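Side-chain contacts in viral CASP8 and FADD-like apoptosis regulator (Molluscum contagiosum virus subtype 1, PDB 2BBR), which inhibits death-receptor-induced apoptosis by interfering with caspase-8 recruitment and activation at the death-inducing signalling complex, and suppresses host NF-kappa-B activation: residues H23-L28 with T40-A45; Q68-L73 with L79-A84; T94-L99 with V149-V154. All coordinates share one frame; numbering follows the deposited sequence.

Contact 1 (H23-L28 with T40-A45); sequences HEDSLL and TTVTQA
Asp-25, an acidic residue, meets Val-42 with both its CB and a carboxylate oxygen: a valine methyl is set against the side of the acid, the two side chains crossing at about a right angle. The pair joins helices 22-31 and 42-51 of the first death effector domain, at a point where the second helix has just begun behind a capping box formed by Thr-41 and Gln-44. Val-42 CG2 sits 3.5 Å from Asp-25 CB and equally close to OD1, so one methyl covers both the root and one oxygen of the acid. The other methyl serves a different residue. With CG1 anti to the backbone N (chi1 -176°), it points at the buried Leu-28, whose CD1 is 4.3 Å from Val-42 CG1. Val-42 thus spans one turn of helix 22-31, from the partly exposed Asp-25 to Leu-28, which also packs on Leu-20 and Leu-67. The cap sets the start of the helix that carries this valine. Gln-44 N donates to Thr-41 OG1 at 3.2 Å, and Thr-41 N returns a weak bond to Gln-44 OE1. That same oxygen has a stronger donor one residue earlier: Thr-40 N reaches Gln-44 OE1 at 2.8 Å, nearly straight (172°) and almost in line with the amide C=O.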
ATOM      1  N   HIS A  23     -11.799   5.531   2.983  1.00 13.61           N
ATOM      2  CA  HIS A  23     -10.806   5.342   1.934  1.00 13.65           C
ATOM      3  C   HIS A  23      -9.452   5.045   2.574  1.00 11.95           C
ATOM      4  O   HIS A  23      -8.760   4.102   2.189  1.00 11.88           O
ATOM      5  CB  HIS A  23     -10.696   6.585   1.053  1.00 14.84           C
ATOM      6  CG  HIS A  23      -9.767   6.413  -0.107  1.00 14.63           C
ATOM      7  ND1 HIS A  23     -10.060   5.598  -1.180  1.00 16.52           N
ATOM      8  CD2 HIS A  23      -8.535   6.920  -0.346  1.00 14.18           C
ATOM      9  CE1 HIS A  23      -9.049   5.613  -2.029  1.00 16.94           C
ATOM     10  NE2 HIS A  23      -8.110   6.408  -1.547  1.00 15.05           N
ATOM     11  N   GLU A  24      -9.080   5.852   3.562  1.00 11.85           N
ATOM     12  CA  GLU A  24      -7.816   5.662   4.255  1.00 11.72           C
ATOM     13  C   GLU A  24      -7.761   4.293   4.926  1.00 11.47           C
ATOM     14  O   GLU A  24      -6.712   3.651   4.932  1.00 11.26           O
ATOM     15  CB  GLU A  24      -7.611   6.779   5.279  1.00 13.76           C
ATOM     16  CG  GLU A  24      -7.491   8.152   4.638  1.00 15.36           C
ATOM     17  CD  GLU A  24      -7.532   9.282   5.644  1.00 14.55           C
ATOM     18  OE1 GLU A  24      -8.496   9.336   6.433  1.00 15.76           O
ATOM     19  OE2 GLU A  24      -6.607  10.119   5.638  1.00 17.83           O
ATOM     20  N   ASP A  25      -8.886   3.838   5.473  1.00 11.97           N
ATOM     21  CA  ASP A  25      -8.935   2.523   6.111  1.00 12.11           C
ATOM     22  C   ASP A  25      -8.584   1.449   5.085  1.00 11.82           C
ATOM     23  O   ASP A  25      -7.831   0.520   5.378  1.00 12.43           O
ATOM     24  CB  ASP A  25     -10.335   2.214   6.660  1.00 14.97           C
ATOM     25  CG  ASP A  25     -10.714   3.077   7.845  1.00 16.04           C
ATOM     26  OD1 ASP A  25      -9.807   3.562   8.554  1.00 15.48           O
ATOM     27  OD2 ASP A  25     -11.932   3.250   8.077  1.00 19.25           O
ATOM     28  N   SER A  26      -9.147   1.573   3.886  1.00 12.09           N
ATOM     29  CA  SER A  26      -8.898   0.609   2.823  1.00 12.65           C
ATOM     30  C   SER A  26      -7.422   0.587   2.441  1.00 11.34           C
ATOM     31  O   SER A  26      -6.852  -0.474   2.195  1.00 11.18           O
ATOM     32  CB  SER A  26      -9.751   0.951   1.597  1.00 14.31           C
ATOM     33  OG  SER A  26      -9.532   0.031   0.544  1.00 20.50           O
ATOM     34  N   LEU A  27      -6.807   1.762   2.384  1.00 10.94           N
ATOM     35  CA  LEU A  27      -5.396   1.842   2.039  1.00 10.09           C
ATOM     36  C   LEU A  27      -4.539   1.155   3.096  1.00  9.78           C
ATOM     37  O   LEU A  27      -3.596   0.439   2.766  1.00  9.92           O
ATOM     38  CB  LEU A  27      -4.958   3.302   1.874  1.00 11.42           C
ATOM     39  CG  LEU A  27      -5.698   4.099   0.798  1.00 12.41           C
ATOM     40  CD1 LEU A  27      -5.123   5.501   0.705  1.00 13.15           C
ATOM     41  CD2 LEU A  27      -5.578   3.392  -0.541  1.00 13.99           C
ATOM     42  N   LEU A  28      -4.862   1.367   4.369  1.00 10.05           N
ATOM     43  CA  LEU A  28      -4.090   0.734   5.426  1.00 10.30           C
ATOM     44  C   LEU A  28      -4.284  -0.775   5.404  1.00 10.07           C
ATOM     45  O   LEU A  28      -3.331  -1.529   5.590  1.00 10.49           O
ATOM     46  CB  LEU A  28      -4.479   1.295   6.795  1.00 13.49           C
ATOM     47  CG  LEU A  28      -4.104   2.757   7.048  1.00 15.21           C
ATOM     48  CD1 LEU A  28      -4.325   3.081   8.517  1.00 17.56           C
ATOM     49  CD2 LEU A  28      -2.644   2.994   6.675  1.00 16.74           C
ATOM     50  N   THR A  40     -10.582  -7.655   7.927  1.00 28.80           N
ATOM     51  CA  THR A  40     -11.548  -6.855   7.187  1.00 29.50           C
ATOM     52  C   THR A  40     -11.656  -5.444   7.759  1.00 29.48           C
ATOM     53  O   THR A  40     -12.152  -4.533   7.096  1.00 30.69           O
ATOM     54  CB  THR A  40     -12.942  -7.514   7.210  1.00 29.87           C
ATOM     55  OG1 THR A  40     -13.354  -7.719   8.567  1.00 29.96           O
ATOM     56  CG2 THR A  40     -12.906  -8.851   6.489  1.00 29.26           C
ATOM     57  N   THR A  41     -11.193  -5.270   8.994  1.00 28.78           N
ATOM     58  CA  THR A  41     -11.227  -3.966   9.648  1.00 28.08           C
ATOM     59  C   THR A  41      -9.813  -3.552  10.044  1.00 27.03           C
ATOM     60  O   THR A  41      -8.956  -4.401  10.290  1.00 25.52           O
ATOM     61  CB  THR A  41     -12.100  -3.992  10.919  1.00 28.97           C
ATOM     62  OG1 THR A  41     -11.491  -4.840  11.901  1.00 29.86           O
ATOM     63  CG2 THR A  41     -13.490  -4.519  10.599  1.00 29.80           C
ATOM     64  N   VAL A  42      -9.570  -2.247  10.106  1.00 26.57           N
ATOM     65  CA  VAL A  42      -8.252  -1.742  10.470  1.00 26.86           C
ATOM     66  C   VAL A  42      -7.874  -2.186  11.879  1.00 26.35           C
ATOM     67  O   VAL A  42      -6.709  -2.470  12.158  1.00 25.74           O
ATOM     68  CB  VAL A  42      -8.203  -0.204  10.402  1.00 27.50           C
ATOM     69  CG1 VAL A  42      -6.793   0.283  10.689  1.00 29.20           C
ATOM     70  CG2 VAL A  42      -8.654   0.267   9.031  1.00 28.26           C
ATOM     71  N   THR A  43      -8.864  -2.247  12.764  1.00 25.94           N
ATOM     72  CA  THR A  43      -8.624  -2.670  14.137  1.00 25.32           C
ATOM     73  C   THR A  43      -8.019  -4.069  14.147  1.00 24.25           C
ATOM     74  O   THR A  43      -7.043  -4.326  14.853  1.00 23.05           O
ATOM     75  CB  THR A  43      -9.933  -2.676  14.958  1.00 26.21           C
ATOM     76  OG1 THR A  43     -10.439  -1.339  15.059  1.00 28.53           O
ATOM     77  CG2 THR A  43      -9.688  -3.224  16.356  1.00 26.86           C
ATOM     78  N   GLN A  44      -8.598  -4.971  13.358  1.00 22.19           N
ATOM     79  CA  GLN A  44      -8.098  -6.340  13.283  1.00 20.64           C
ATOM     80  C   GLN A  44      -6.663  -6.356  12.784  1.00 18.42           C
ATOM     81  O   GLN A  44      -5.812  -7.049  13.336  1.00 17.88           O
ATOM     82  CB  GLN A  44      -8.949  -7.183  12.335  1.00 21.77           C
ATOM     83  CG  GLN A  44     -10.379  -7.398  12.777  1.00 23.25           C
ATOM     84  CD  GLN A  44     -11.118  -8.345  11.857  1.00 23.98           C
ATOM     85  OE1 GLN A  44     -11.099  -8.183  10.636  1.00 25.39           O
ATOM     86  NE2 GLN A  44     -11.778  -9.341  12.438  1.00 25.37           N
ATOM     87  N   ALA A  45      -6.400  -5.591  11.729  1.00 17.83           N
ATOM     88  CA  ALA A  45      -5.063  -5.528  11.156  1.00 18.42           C
ATOM     89  C   ALA A  45      -4.037  -5.073  12.188  1.00 18.17           C
ATOM     90  O   ALA A  45      -2.976  -5.678  12.321  1.00 17.61           O
ATOM     91  CB  ALA A  45      -5.056  -4.592   9.954  1.00 17.95           C
TER

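Contact 2 (Q68-L73 with L79-A84); sequences QRMDLL and LSKEGA
Behind Met-70 and Leu-73, which meet segment 79-84, the flat guanidinium of Arg-69 carries Leu-72 CD1 on one face, 3.6 Å above the plane and over its centre, while the carboxylate of Asp-71 lies at its edge. The grip is side-on and two-pronged: Arg-69 NE bonds Asp-71 OD1 and Arg-69 NH2 bonds Asp-71 OD2, both at 2.9 Å and both using the syn lone pairs. Arg-69 NH1 is taken by Glu-24 and by the carbonyl of Glu-19. Glu-24, Arg-69 and Asp-71 form the charge triad characteristic of death effector domains, and Arg-69, Asp-71 and Leu-72 supply the R, D and L of the RxDL motif. Met-70 and Leu-73, in the first turn of helix 70-77, make the contact with segment 79-84. Leu-73 places CD1 3.7 Å from Ala-84 CB, an apolar pair backed by helix 57-66 through Leu-64 and Val-61. Met-70 bends at chi2 (54°) and brings its CE to 3.8 Å from Lys-81 CG, so the methyl rests on the aliphatic part of the lysine while the ammonium runs on to a salt bridge with Glu-85. Two polar links join the backbones. Leu-79 N donates to Leu-73 O at 3.1 Å, approaching from above the carbonyl plane, and a water donates to both Met-70 O and Leu-79 O. The chemistry is therefore divided: the Arg-69 salt bridges lie apart from the interface, side-chain packing holds helix 81-85, and the two backbone links hold Leu-79, which leads into it.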
ATOM      1  N   GLN A  68      -0.332  10.520   3.581  1.00 12.50           N
ATOM      2  CA  GLN A  68      -0.133  11.960   3.500  1.00 13.74           C
ATOM      3  C   GLN A  68      -0.814  12.701   4.645  1.00 12.64           C
ATOM      4  O   GLN A  68      -1.274  13.830   4.476  1.00 14.26           O
ATOM      5  CB  GLN A  68      -0.642  12.483   2.154  1.00 17.84           C
ATOM      6  CG  GLN A  68       0.130  11.941   0.961  1.00 22.38           C
ATOM      7  CD  GLN A  68       1.565  12.430   0.927  1.00 24.89           C
ATOM      8  OE1 GLN A  68       1.821  13.617   0.722  1.00 27.91           O
ATOM      9  NE2 GLN A  68       2.510  11.518   1.134  1.00 27.01           N
ATOM     10  N   ARG A  69      -0.879  12.062   5.809  1.00 10.63           N
ATOM     11  CA  ARG A  69      -1.487  12.681   6.977  1.00 10.31           C
ATOM     12  C   ARG A  69      -0.403  13.313   7.843  1.00 10.11           C
ATOM     13  O   ARG A  69      -0.087  12.842   8.937  1.00 10.32           O
ATOM     14  CB  ARG A  69      -2.298  11.649   7.769  1.00 11.16           C
ATOM     15  CG  ARG A  69      -3.537  11.144   7.023  1.00 12.18           C
ATOM     16  CD  ARG A  69      -4.488  12.284   6.674  1.00 13.28           C
ATOM     17  NE  ARG A  69      -4.975  12.968   7.869  1.00 11.98           N
ATOM     18  CZ  ARG A  69      -6.052  12.609   8.561  1.00 12.32           C
ATOM     19  NH1 ARG A  69      -6.778  11.567   8.181  1.00 13.26           N
ATOM     20  NH2 ARG A  69      -6.399  13.290   9.644  1.00 12.36           N
ATOM     21  N   MET A  70       0.177  14.390   7.325  1.00 10.15           N
ATOM     22  CA  MET A  70       1.232  15.093   8.038  1.00 10.55           C
ATOM     23  C   MET A  70       0.685  15.732   9.309  1.00  9.66           C
ATOM     24  O   MET A  70       1.436  16.020  10.239  1.00 10.50           O
ATOM     25  CB  MET A  70       1.872  16.148   7.136  1.00 10.60           C
ATOM     26  CG  MET A  70       2.935  15.606   6.181  1.00 13.76           C
ATOM     27  SD  MET A  70       2.398  14.235   5.132  1.00 20.24           S
ATOM     28  CE  MET A  70       3.917  13.847   4.250  1.00 16.33           C
ATOM     29  N   ASP A  71      -0.627  15.955   9.346  1.00 10.08           N
ATOM     30  CA  ASP A  71      -1.262  16.520  10.533  1.00  9.95           C
ATOM     31  C   ASP A  71      -1.138  15.528  11.690  1.00 10.00           C
ATOM     32  O   ASP A  71      -0.792  15.901  12.810  1.00 10.44           O
ATOM     33  CB  ASP A  71      -2.741  16.860  10.256  1.00 11.18           C
ATOM     34  CG  ASP A  71      -3.558  15.663   9.787  1.00 12.21           C
ATOM     35  OD1 ASP A  71      -3.045  14.835   9.003  1.00 11.81           O
ATOM     36  OD2 ASP A  71      -4.737  15.563  10.187  1.00 14.45           O
ATOM     37  N   LEU A  72      -1.389  14.255  11.403  1.00  9.76           N
ATOM     38  CA  LEU A  72      -1.303  13.217  12.424  1.00 10.03           C
ATOM     39  C   LEU A  72       0.146  12.906  12.810  1.00  9.14           C
ATOM     40  O   LEU A  72       0.429  12.558  13.957  1.00  9.91           O
ATOM     41  CB  LEU A  72      -2.024  11.952  11.951  1.00 10.50           C
ATOM     42  CG  LEU A  72      -3.522  12.162  11.679  1.00 10.73           C
ATOM     43  CD1 LEU A  72      -4.149  10.857  11.211  1.00 11.82           C
ATOM     44  CD2 LEU A  72      -4.221  12.668  12.938  1.00 13.32           C
ATOM     45  N   LEU A  73       1.065  13.028  11.855  1.00  9.14           N
ATOM     46  CA  LEU A  73       2.473  12.797  12.160  1.00  8.96           C
ATOM     47  C   LEU A  73       2.912  13.831  13.192  1.00  9.47           C
ATOM     48  O   LEU A  73       3.646  13.520  14.130  1.00 10.18           O
ATOM     49  CB  LEU A  73       3.329  12.913  10.895  1.00  9.92           C
ATOM     50  CG  LEU A  73       3.283  11.680   9.984  1.00 10.73           C
ATOM     51  CD1 LEU A  73       3.871  12.010   8.626  1.00 12.04           C
ATOM     52  CD2 LEU A  73       4.035  10.529  10.634  1.00 11.84           C
ATOM     53  N   LEU A  79       6.460  14.684  14.541  1.00 12.14           N
ATOM     54  CA  LEU A  79       7.351  14.610  13.395  1.00 11.47           C
ATOM     55  C   LEU A  79       6.912  15.449  12.213  1.00 11.38           C
ATOM     56  O   LEU A  79       5.737  15.474  11.848  1.00 12.33           O
ATOM     57  CB  LEU A  79       7.484  13.160  12.924  1.00 12.20           C
ATOM     58  CG  LEU A  79       8.145  12.156  13.863  1.00 11.14           C
ATOM     59  CD1 LEU A  79       8.043  10.758  13.276  1.00 14.53           C
ATOM     60  CD2 LEU A  79       9.596  12.541  14.087  1.00 14.48           C
ATOM     61  N   SER A  80       7.876  16.139  11.617  1.00 11.77           N
ATOM     62  CA  SER A  80       7.629  16.924  10.422  1.00 12.33           C
ATOM     63  C   SER A  80       7.726  15.919   9.272  1.00 11.55           C
ATOM     64  O   SER A  80       8.093  14.760   9.479  1.00 11.68           O
ATOM     65  CB  SER A  80       8.721  17.973  10.243  1.00 13.00           C
ATOM     66  OG  SER A  80       9.971  17.341  10.014  1.00 16.07           O
ATOM     67  N   LYS A  81       7.410  16.366   8.065  1.00 11.48           N
ATOM     68  CA  LYS A  81       7.489  15.512   6.888  1.00 12.78           C
ATOM     69  C   LYS A  81       8.889  14.896   6.760  1.00 12.81           C
ATOM     70  O   LYS A  81       9.029  13.696   6.506  1.00 12.92           O
ATOM     71  CB  LYS A  81       7.157  16.342   5.646  1.00 15.48           C
ATOM     72  CG  LYS A  81       7.253  15.610   4.321  1.00 15.41           C
ATOM     73  CD  LYS A  81       6.805  16.524   3.190  1.00 18.01           C
ATOM     74  CE  LYS A  81       6.930  15.857   1.830  1.00 18.45           C
ATOM     75  NZ  LYS A  81       8.349  15.657   1.422  1.00 23.29           N
ATOM     76  N   GLU A  82       9.918  15.718   6.948  1.00 12.79           N
ATOM     77  CA  GLU A  82      11.303  15.260   6.851  1.00 13.04           C
ATOM     78  C   GLU A  82      11.642  14.258   7.952  1.00 13.10           C
ATOM     79  O   GLU A  82      12.375  13.295   7.722  1.00 13.26           O
ATOM     80  CB  GLU A  82      12.271  16.447   6.924  1.00 15.84           C
ATOM     81  CG  GLU A  82      12.310  17.350   5.692  1.00 18.78           C
ATOM     82  CD  GLU A  82      11.008  18.096   5.447  1.00 19.59           C
ATOM     83  OE1 GLU A  82      10.292  18.389   6.427  1.00 19.01           O
ATOM     84  OE2 GLU A  82      10.713  18.404   4.272  1.00 21.69           O
ATOM     85  N   GLY A  83      11.118  14.490   9.152  1.00 13.40           N
ATOM     86  CA  GLY A  83      11.373  13.575  10.252  1.00 14.00           C
ATOM     87  C   GLY A  83      10.791  12.206   9.944  1.00 11.82           C
ATOM     88  O   GLY A  83      11.384  11.173  10.261  1.00 13.18           O
ATOM     89  N   ALA A  84       9.621  12.198   9.314  1.00 11.58           N
ATOM     90  CA  ALA A  84       8.963  10.950   8.955  1.00 11.09           C
ATOM     91  C   ALA A  84       9.711  10.248   7.823  1.00 11.44           C
ATOM     92  O   ALA A  84       9.823   9.024   7.809  1.00 11.99           O
ATOM     93  CB  ALA A  84       7.524  11.225   8.542  1.00 11.90           C
TER
HETATM   94  O   HOH W   1       4.221  16.181   9.576  1.00 14.25           O

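Contact 3 (T94-L99 with V149-V154); sequences TRYRKL and VSPSSV. With AZI (azide ion), chain B.
In the second death effector domain, the first turn of helix 95-104 packs on the loop leading into helix 155-163, with Tyr-96 and Pro-151 at the centre of the contact; Arg-95 and Lys-98 of the same helix start bind an azide ion. Tyr-96, whose CG is anti to the backbone N (chi1 169°), extends across the loop. Pro-151 CA stands over one ring face in a CH-pi contact, 3.8 Å from the ring centroid and 14° off the normal, and the proline ring continues the cover, with CG 3.6 Å from Tyr-96 CD2. The carbonyl carbon of Ser-150 lies above the same face toward the rim. Val-154 CG1 approaches Tyr-96 CE1 obliquely at 3.6 Å, and Val-149 CG2 meets the hydroxyl end, 3.9 Å from Tyr-96 OH. The loop keeps its curl through an ST turn, in which Ser-150 OG accepts from Ser-152 N. The CE2 edge of the Tyr-96 ring is directed at the face of the Arg-97 guanidinium, 3.6 Å above its centre. Glu-144 ties the two together, bonding both Tyr-96 OH and Arg-97 NH1. At the azide, Arg-95 NH1 donates to N3 of the ion at 3.2 Å from the edge of the guanidinium, and Lys-98 NZ gives a weak bond to N2; Leu-88 completes the pocket. Lys-98 also has salt bridges to Glu-62 and to the terminal carboxylate of His-195, in the C-terminal histidine tag. The loop is thus held to the helix by van der Waals and CH-pi contacts, while the polar end of the tyrosine is satisfied by Glu-144; the cationic groups of Arg-95 and Lys-98 suit a small anion, probably taken from the crystallisation liquor.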
ATOM      1  N   THR A  94       6.356  -2.961   2.737  1.00 10.03           N
ATOM      2  CA  THR A  94       7.170  -3.160   1.549  1.00 10.22           C
ATOM      3  C   THR A  94       7.017  -2.036   0.539  1.00  9.61           C
ATOM      4  O   THR A  94       5.986  -1.361   0.483  1.00  9.57           O
ATOM      5  CB  THR A  94       6.816  -4.487   0.851  1.00 10.60           C
ATOM      6  OG1 THR A  94       5.458  -4.436   0.394  1.00 10.78           O
ATOM      7  CG2 THR A  94       6.992  -5.659   1.812  1.00 11.93           C
ATOM      8  N   ARG A  95       8.061  -1.833  -0.255  1.00  9.68           N
ATOM      9  CA  ARG A  95       8.027  -0.816  -1.288  1.00 10.08           C
ATOM     10  C   ARG A  95       6.887  -1.133  -2.259  1.00  8.69           C
ATOM     11  O   ARG A  95       6.215  -0.228  -2.751  1.00  9.74           O
ATOM     12  CB  ARG A  95       9.371  -0.771  -2.018  1.00 11.63           C
ATOM     13  CG  ARG A  95       9.397   0.087  -3.272  1.00 11.83           C
ATOM     14  CD  ARG A  95       8.943   1.516  -3.043  1.00 15.83           C
ATOM     15  NE  ARG A  95       9.146   2.291  -4.263  1.00 16.46           N
ATOM     16  CZ  ARG A  95       8.580   3.464  -4.518  1.00 17.00           C
ATOM     17  NH1 ARG A  95       7.764   4.017  -3.633  1.00 17.42           N
ATOM     18  NH2 ARG A  95       8.828   4.077  -5.668  1.00 19.27           N
ATOM     19  N   TYR A  96       6.659  -2.417  -2.519  1.00  9.50           N
ATOM     20  CA  TYR A  96       5.584  -2.825  -3.418  1.00  9.35           C
ATOM     21  C   TYR A  96       4.233  -2.271  -2.968  1.00  9.41           C
ATOM     22  O   TYR A  96       3.536  -1.608  -3.738  1.00  9.54           O
ATOM     23  CB  TYR A  96       5.501  -4.355  -3.500  1.00  9.76           C
ATOM     24  CG  TYR A  96       4.258  -4.867  -4.195  1.00 10.01           C
ATOM     25  CD1 TYR A  96       4.017  -4.590  -5.540  1.00 11.50           C
ATOM     26  CD2 TYR A  96       3.312  -5.613  -3.498  1.00  9.91           C
ATOM     27  CE1 TYR A  96       2.865  -5.039  -6.173  1.00 11.85           C
ATOM     28  CE2 TYR A  96       2.154  -6.066  -4.121  1.00 11.43           C
ATOM     29  CZ  TYR A  96       1.937  -5.776  -5.459  1.00 12.17           C
ATOM     30  OH  TYR A  96       0.795  -6.220  -6.082  1.00 13.41           O
ATOM     31  N   ARG A  97       3.860  -2.533  -1.721  1.00  8.95           N
ATOM     32  CA  ARG A  97       2.570  -2.074  -1.218  1.00  9.81           C
ATOM     33  C   ARG A  97       2.483  -0.555  -1.121  1.00  8.33           C
ATOM     34  O   ARG A  97       1.465   0.041  -1.477  1.00  9.32           O
ATOM     35  CB  ARG A  97       2.287  -2.691   0.157  1.00 11.69           C
ATOM     36  CG  ARG A  97       2.243  -4.213   0.194  1.00 15.59           C
ATOM     37  CD  ARG A  97       0.874  -4.757  -0.154  1.00 16.59           C
ATOM     38  NE  ARG A  97       0.900  -6.210  -0.291  1.00 14.15           N
ATOM     39  CZ  ARG A  97       0.127  -6.878  -1.135  1.00 12.07           C
ATOM     40  NH1 ARG A  97      -0.731  -6.214  -1.898  1.00 11.89           N
ATOM     41  NH2 ARG A  97       0.246  -8.194  -1.251  1.00 11.42           N
ATOM     42  N   LYS A  98       3.539   0.075  -0.622  1.00  8.73           N
ATOM     43  CA  LYS A  98       3.529   1.526  -0.495  1.00  8.55           C
ATOM     44  C   LYS A  98       3.431   2.195  -1.865  1.00  8.78           C
ATOM     45  O   LYS A  98       2.690   3.167  -2.038  1.00  9.45           O
ATOM     46  CB  LYS A  98       4.776   1.995   0.256  1.00  9.48           C
ATOM     47  CG  LYS A  98       4.763   1.607   1.734  1.00  8.86           C
ATOM     48  CD  LYS A  98       6.007   2.079   2.469  1.00  9.91           C
ATOM     49  CE  LYS A  98       7.222   1.232   2.128  1.00 10.28           C
ATOM     50  NZ  LYS A  98       8.470   1.834   2.673  1.00 12.24           N
ATOM     51  N   LEU A  99       4.163   1.668  -2.841  1.00  8.99           N
ATOM     52  CA  LEU A  99       4.130   2.221  -4.190  1.00  9.14           C
ATOM     53  C   LEU A  99       2.741   2.112  -4.801  1.00  7.95           C
ATOM     54  O   LEU A  99       2.256   3.055  -5.425  1.00 10.12           O
ATOM     55  CB  LEU A  99       5.137   1.502  -5.090  1.00 10.99           C
ATOM     56  CG  LEU A  99       5.144   1.906  -6.570  1.00 11.39           C
ATOM     57  CD1 LEU A  99       5.372   3.404  -6.713  1.00 13.92           C
ATOM     58  CD2 LEU A  99       6.233   1.139  -7.298  1.00 12.82           C
ATOM     59  N   VAL A 149      -0.134 -10.097 -11.205  1.00 11.39           N
ATOM     60  CA  VAL A 149       0.905  -9.267 -10.606  1.00 11.00           C
ATOM     61  C   VAL A 149       1.264  -9.844  -9.243  1.00 10.91           C
ATOM     62  O   VAL A 149       0.498 -10.610  -8.655  1.00 11.43           O
ATOM     63  CB  VAL A 149       0.471  -7.788 -10.405  1.00 13.21           C
ATOM     64  CG1 VAL A 149       0.057  -7.175 -11.727  1.00 13.31           C
ATOM     65  CG2 VAL A 149      -0.647  -7.702  -9.395  1.00 16.11           C
ATOM     66  N   SER A 150       2.440  -9.477  -8.757  1.00 10.90           N
ATOM     67  CA  SER A 150       2.922  -9.924  -7.459  1.00 11.37           C
ATOM     68  C   SER A 150       3.994  -8.929  -7.048  1.00 11.60           C
ATOM     69  O   SER A 150       4.360  -8.054  -7.830  1.00 11.42           O
ATOM     70  CB  SER A 150       3.539 -11.313  -7.570  1.00 12.79           C
ATOM     71  OG  SER A 150       4.771 -11.233  -8.262  1.00 15.31           O
ATOM     72  N   PRO A 151       4.516  -9.043  -5.818  1.00 11.89           N
ATOM     73  CA  PRO A 151       5.554  -8.098  -5.392  1.00 12.42           C
ATOM     74  C   PRO A 151       6.811  -8.131  -6.268  1.00 12.94           C
ATOM     75  O   PRO A 151       7.595  -7.180  -6.274  1.00 14.98           O
ATOM     76  CB  PRO A 151       5.830  -8.520  -3.950  1.00 13.43           C
ATOM     77  CG  PRO A 151       4.492  -9.046  -3.504  1.00 13.75           C
ATOM     78  CD  PRO A 151       4.069  -9.876  -4.688  1.00 11.53           C
ATOM     79  N   SER A 152       6.998  -9.212  -7.018  1.00 12.40           N
ATOM     80  CA  SER A 152       8.165  -9.353  -7.886  1.00 13.46           C
ATOM     81  C   SER A 152       7.876  -9.038  -9.353  1.00 13.31           C
ATOM     82  O   SER A 152       8.797  -8.823 -10.142  1.00 15.17           O
ATOM     83  CB  SER A 152       8.722 -10.777  -7.790  1.00 15.91           C
ATOM     84  OG  SER A 152       9.082 -11.094  -6.460  1.00 17.34           O
ATOM     85  N   SER A 153       6.598  -9.008  -9.718  1.00 12.74           N
ATOM     86  CA  SER A 153       6.213  -8.752 -11.100  1.00 12.64           C
ATOM     87  C   SER A 153       5.022  -7.817 -11.208  1.00 11.59           C
ATOM     88  O   SER A 153       3.911  -8.173 -10.812  1.00 11.86           O
ATOM     89  CB  SER A 153       5.879 -10.075 -11.790  1.00 14.17           C
ATOM     90  OG  SER A 153       5.353  -9.857 -13.088  1.00 15.59           O
ATOM     91  N   VAL A 154       5.252  -6.623 -11.745  1.00 10.57           N
ATOM     92  CA  VAL A 154       4.179  -5.653 -11.906  1.00 10.23           C
ATOM     93  C   VAL A 154       4.096  -5.154 -13.347  1.00 10.15           C
ATOM     94  O   VAL A 154       3.394  -4.188 -13.628  1.00 10.61           O
ATOM     95  CB  VAL A 154       4.362  -4.439 -10.948  1.00 10.19           C
ATOM     96  CG1 VAL A 154       4.294  -4.907  -9.502  1.00 12.14           C
ATOM     97  CG2 VAL A 154       5.684  -3.738 -11.221  1.00 11.99           C
TER
HETATM   98  N1  AZI B 201       8.851   4.690   1.257  1.00 11.17           N
HETATM   99  N2  AZI B 201       8.225   4.132   0.437  1.00 12.24           N
HETATM  100  N3  AZI B 201       7.634   3.619  -0.426  1.00 19.41           N

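In the fold
Contacts 1 and 2 belong to the first half of the chain and touch through a salt bridge; their centres are 20 Å apart. Contact 3 lies in the second death effector domain, across the chain's centre from both, with nearest atoms about 7 Å from contact 1 and about 9 Å from contact 2. Contacts 1 and 3 are buried, contact 2 only partly. Contact 1 pairs two helices through one valine, set between an acid and a leucine; contact 2 adds a backbone bond and a water bridge to its side-chain packing; and contact 3, spanning far more sequence, sets an aromatic ring on a loop.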